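Local coordinates for Non-reducing end beta-L-arabinofuranosidase (Bacteroides thetaiotaomicron, PDB 5MQO), which probably hydrolyses glycosidic bonds in complex plant pectin as a family GH127 glycoside hydrolase, acting as an aceric acidase, at residues C539-L544 / V576-V581; K135-D140 / V218-F223. All coordinates share one frame; numbering follows the deposited sequence.

Overall arrangement
Contacts 1 and 2 lie on opposite sides of the chain's centre, their nearest atoms about 39 Å apart, and share no element. Contact 1 is partly buried and belongs to the GH127 middle domain, where one strand starts and its antiparallel neighbour ends, each flanked by loop; main-chain hydrogen bonds hold it, with small and sulfur-bearing side chains on one face of the sheet and a lysine and an aspartate at its exposed end. Contact 2 is a surface contact of the helical catalytic domain, where the loop leaving helix 120-136 rests on helix 212-230. There side chains do most of the touching, and the charged pair lies within the loop instead of bridging to the helix.

Contact 1 (C539-L544 / V576-V581); sequences CGKAAL and VMDMPV
Val576 O is approached by two neighbouring groups of 539-544: the N-H of Ala543 donates to it over 2.9 Å from Ala543 N, tilted 22° from the carbonyl plane, and the CA-H of Ala542 adds a weaker contact, with Ala542 CA 3.3 Å from Val576 O. In return Val576 N donates to Ala543 O at 2.7 Å, an almost straight bond, so these two residues form a hydrogen-bonded antiparallel pair. One residue along, Ala542 and Met577 make the non-hydrogen-bonded pair. Past it, Asp578 N reaches Lys541 O at 3.2 Å, although the place of that oxygen is less certain. The strands are neighbours in an antiparallel sheet formed largely by the GH127 middle domain; Met577, not hydrogen-bonded to 539-544, pairs through its backbone with Gly513 beside strand 514-521, and Leu544 packs on Ala561 and Val563 of strand 559-565, which belongs to a second sheet. On the face of Ala542 and Met577, Ala542 CB lies 4.3 Å from Met577 CG. Cys539 adds its sulfur from the loop: with SG trans to the backbone N (chi1 -178°), it comes to 3.9 Å from Met577 CB, while the Met577 side chain, its end leading away, packs on Tyr486, Pro536 and Val515. At the exposed end, Lys541 and Asp578 cross at a slant. The lysine's aliphatic CB and CD each come 3.7 Å from Asp578 OD2, but the chain bends at chi2 (134°) and chi3, and Lys541 NZ ends 5.3 Å from Asp578 OD2, too far for a salt bridge, though opposite charges at this distance may still attract weakly.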
# COMPACT_ATOMS: atom_id res chain seq x y z
N CYS A 539 18.19 2.34 6.49
CA CYS A 539 19.03 3.38 7.11
C CYS A 539 20.16 2.86 8.02
O CYS A 539 19.90 2.32 9.12
CB CYS A 539 18.17 4.35 7.94
SG CYS A 539 19.12 5.69 8.71
N GLY A 540 21.40 3.09 7.56
CA GLY A 540 22.61 2.63 8.25
C GLY A 540 23.15 3.50 9.38
O GLY A 540 23.83 2.99 10.29
N LYS A 541 22.90 4.81 9.31
CA LYS A 541 23.25 5.74 10.40
C LYS A 541 22.08 6.64 10.65
O LYS A 541 21.45 7.11 9.71
CB LYS A 541 24.50 6.60 10.06
CG LYS A 541 25.81 5.83 10.12
CD LYS A 541 26.77 6.05 8.94
CE LYS A 541 27.45 4.74 8.49
NZ LYS A 541 28.76 4.97 7.81
N ALA A 542 21.79 6.91 11.91
CA ALA A 542 20.82 7.93 12.23
C ALA A 542 21.07 8.53 13.61
O ALA A 542 21.57 7.84 14.51
CB ALA A 542 19.42 7.35 12.15
N ALA A 543 20.72 9.81 13.76
CA ALA A 543 20.95 10.53 15.01
C ALA A 543 19.73 11.33 15.39
O ALA A 543 18.98 11.82 14.51
CB ALA A 543 22.18 11.44 14.89
N LEU A 544 19.54 11.46 16.71
CA LEU A 544 18.53 12.32 17.32
C LEU A 544 19.10 13.53 18.08
O LEU A 544 20.22 13.51 18.60
CB LEU A 544 17.70 11.50 18.30
CG LEU A 544 16.74 10.49 17.67
CD1 LEU A 544 16.25 9.54 18.75
CD2 LEU A 544 15.56 11.17 16.99
N VAL A 576 17.94 12.91 12.23
CA VAL A 576 18.76 13.00 11.01
C VAL A 576 19.11 11.60 10.55
O VAL A 576 19.88 10.92 11.20
CB VAL A 576 20.08 13.79 11.23
CG1 VAL A 576 20.88 13.91 9.93
CG2 VAL A 576 19.79 15.17 11.79
N MET A 577 18.51 11.16 9.45
CA MET A 577 18.80 9.85 8.82
C MET A 577 19.74 10.10 7.67
O MET A 577 19.49 10.98 6.88
CB MET A 577 17.52 9.19 8.27
CG MET A 577 16.52 8.73 9.34
SD MET A 577 14.80 8.44 8.81
CE MET A 577 14.22 10.11 8.58
N ASP A 578 20.84 9.37 7.60
CA ASP A 578 21.66 9.39 6.40
C ASP A 578 20.86 8.74 5.31
O ASP A 578 20.26 7.69 5.52
CB ASP A 578 22.95 8.60 6.55
CG ASP A 578 24.03 9.38 7.26
OD1 ASP A 578 23.76 10.48 7.84
OD2 ASP A 578 25.18 8.87 7.22
N MET A 579 20.88 9.35 4.14
CA MET A 579 20.10 8.87 3.02
C MET A 579 20.98 8.80 1.78
O MET A 579 20.76 9.49 0.80
CB MET A 579 18.90 9.78 2.84
CG MET A 579 17.90 9.20 1.87
SD MET A 579 16.57 10.32 1.50
CE MET A 579 15.56 10.07 2.94
N PRO A 580 21.98 7.94 1.81
CA PRO A 580 22.83 7.78 0.62
C PRO A 580 22.15 7.00 -0.49
O PRO A 580 21.06 6.48 -0.30
CB PRO A 580 23.99 6.96 1.14
CG PRO A 580 23.35 6.07 2.17
CD PRO A 580 22.31 6.95 2.85
N VAL A 581 22.80 6.93 -1.65
CA VAL A 581 22.35 6.12 -2.78
C VAL A 581 22.75 4.71 -2.48
O VAL A 581 23.88 4.49 -2.06
CB VAL A 581 23.00 6.59 -4.10
CG1 VAL A 581 22.93 5.54 -5.19
CG2 VAL A 581 22.35 7.88 -4.58

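Contact 2 (K135-D140 / V218-F223); sequences KAQRAD and VKATDF
The ring of Phe223 meets Asp140 O at its edge, near the ring plane; the closest approach is from Phe223 CB, 3.3 Å from Asp140 O. The Asp140 carboxylate runs alongside the ring, the two planes 50° apart, with Asp140 OD2 4.1 Å from Phe223 CE1, and Tyr142 packs edge-to-face with the same ring. Asp140 occupies the guanidinium edge of Arg138, gripped side-on: Arg138 NE reaches Asp140 OD1 at 3.0 Å and Arg138 NH2 reaches Asp140 OD2 at 2.8 Å, on its syn lone pair. The aspartate's chi1 of 71° turns the carboxylate back to this partner. Arg138 NH2 also comes within 4.2 Å of Phe223 CE1. Gln137, just past helix 120-136, reaches across Lys219, its NE2 3.4 Å from Lys219 CB, and donates to Ala216 O and Gly141 O. A leucine here would probably leave both carbonyls without this donor and remove one polar tie between loop and helix. This loop packs against helix 212-230 of what is probably an (alpha/alpha)6 barrel, as in relatives. The ion pair lies within 135-140 and probably steadies the loop; touches on 218-223 are van der Waals, the polar tie lying one turn earlier at Ala216.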
# COMPACT_ATOMS: atom_id res chain seq x y z
N LYS A 135 -32.61 6.24 -0.11
CA LYS A 135 -33.88 6.10 -0.84
C LYS A 135 -33.99 4.70 -1.49
O LYS A 135 -35.08 4.11 -1.54
CB LYS A 135 -34.01 7.23 -1.89
CG LYS A 135 -35.43 7.50 -2.39
CD LYS A 135 -35.48 8.63 -3.42
CE LYS A 135 -34.97 8.16 -4.78
NZ LYS A 135 -35.16 9.15 -5.88
N ALA A 136 -32.85 4.15 -1.92
CA ALA A 136 -32.79 2.85 -2.60
C ALA A 136 -32.74 1.58 -1.72
O ALA A 136 -32.89 0.48 -2.24
CB ALA A 136 -31.59 2.84 -3.53
N GLN A 137 -32.50 1.71 -0.43
CA GLN A 137 -32.30 0.53 0.43
C GLN A 137 -33.63 -0.05 0.90
O GLN A 137 -34.53 0.70 1.24
CB GLN A 137 -31.45 0.92 1.63
CG GLN A 137 -30.91 -0.24 2.44
CD GLN A 137 -29.98 0.20 3.56
OE1 GLN A 137 -30.12 1.29 4.08
NE2 GLN A 137 -29.04 -0.65 3.92
N ARG A 138 -33.76 -1.38 0.97
CA ARG A 138 -34.96 -1.99 1.61
C ARG A 138 -34.95 -1.88 3.16
O ARG A 138 -34.04 -1.30 3.76
CB ARG A 138 -35.13 -3.44 1.18
CG ARG A 138 -35.23 -3.63 -0.32
CD ARG A 138 -35.83 -4.99 -0.67
NE ARG A 138 -35.18 -6.15 -0.04
CZ ARG A 138 -34.71 -7.24 -0.67
NH1 ARG A 138 -34.79 -7.38 -2.00
NH2 ARG A 138 -34.18 -8.21 0.04
N ALA A 139 -35.98 -2.41 3.81
CA ALA A 139 -35.99 -2.48 5.28
C ALA A 139 -34.95 -3.49 5.78
O ALA A 139 -34.26 -3.24 6.77
CB ALA A 139 -37.38 -2.85 5.79
N ASP A 140 -34.85 -4.63 5.07
CA ASP A 140 -33.93 -5.71 5.44
C ASP A 140 -32.45 -5.43 5.11
O ASP A 140 -31.57 -6.24 5.46
CB ASP A 140 -34.41 -7.08 4.88
CG ASP A 140 -34.27 -7.22 3.35
OD1 ASP A 140 -33.83 -6.28 2.64
OD2 ASP A 140 -34.61 -8.31 2.83
N VAL A 218 -24.99 -0.32 8.65
CA VAL A 218 -25.40 -1.28 9.70
C VAL A 218 -26.49 -2.26 9.19
O VAL A 218 -26.48 -3.46 9.49
CB VAL A 218 -25.93 -0.58 11.01
CG1 VAL A 218 -26.48 -1.58 12.05
CG2 VAL A 218 -24.86 0.27 11.67
N LYS A 219 -27.45 -1.73 8.42
CA LYS A 219 -28.48 -2.55 7.79
C LYS A 219 -27.92 -3.50 6.74
O LYS A 219 -28.32 -4.67 6.69
CB LYS A 219 -29.55 -1.67 7.17
CG LYS A 219 -30.41 -0.93 8.19
CD LYS A 219 -31.50 -0.19 7.45
CE LYS A 219 -32.42 0.53 8.40
NZ LYS A 219 -33.70 0.82 7.70
N ALA A 220 -27.01 -3.01 5.90
CA ALA A 220 -26.35 -3.85 4.87
C ALA A 220 -25.62 -5.02 5.51
O ALA A 220 -25.67 -6.17 5.02
CB ALA A 220 -25.38 -3.02 4.07
N THR A 221 -24.95 -4.71 6.62
CA THR A 221 -24.22 -5.70 7.38
C THR A 221 -25.15 -6.78 7.92
O THR A 221 -24.83 -7.98 7.82
CB THR A 221 -23.46 -4.99 8.54
OG1 THR A 221 -22.62 -3.96 8.00
CG2 THR A 221 -22.64 -5.97 9.37
N ASP A 222 -26.29 -6.36 8.49
CA ASP A 222 -27.30 -7.32 9.02
C ASP A 222 -27.83 -8.23 7.90
O ASP A 222 -28.04 -9.44 8.10
CB ASP A 222 -28.45 -6.60 9.72
CG ASP A 222 -28.02 -5.96 11.06
OD1 ASP A 222 -27.17 -6.52 11.78
OD2 ASP A 222 -28.54 -4.88 11.42
N PHE A 223 -27.99 -7.65 6.72
CA PHE A 223 -28.38 -8.40 5.57
C PHE A 223 -27.35 -9.49 5.19
O PHE A 223 -27.74 -10.62 4.92
CB PHE A 223 -28.68 -7.49 4.37
CG PHE A 223 -29.10 -8.26 3.18
CD1 PHE A 223 -30.38 -8.81 3.13
CD2 PHE A 223 -28.21 -8.53 2.15
CE1 PHE A 223 -30.76 -9.60 2.06
CE2 PHE A 223 -28.59 -9.30 1.08
CZ PHE A 223 -29.87 -9.85 1.03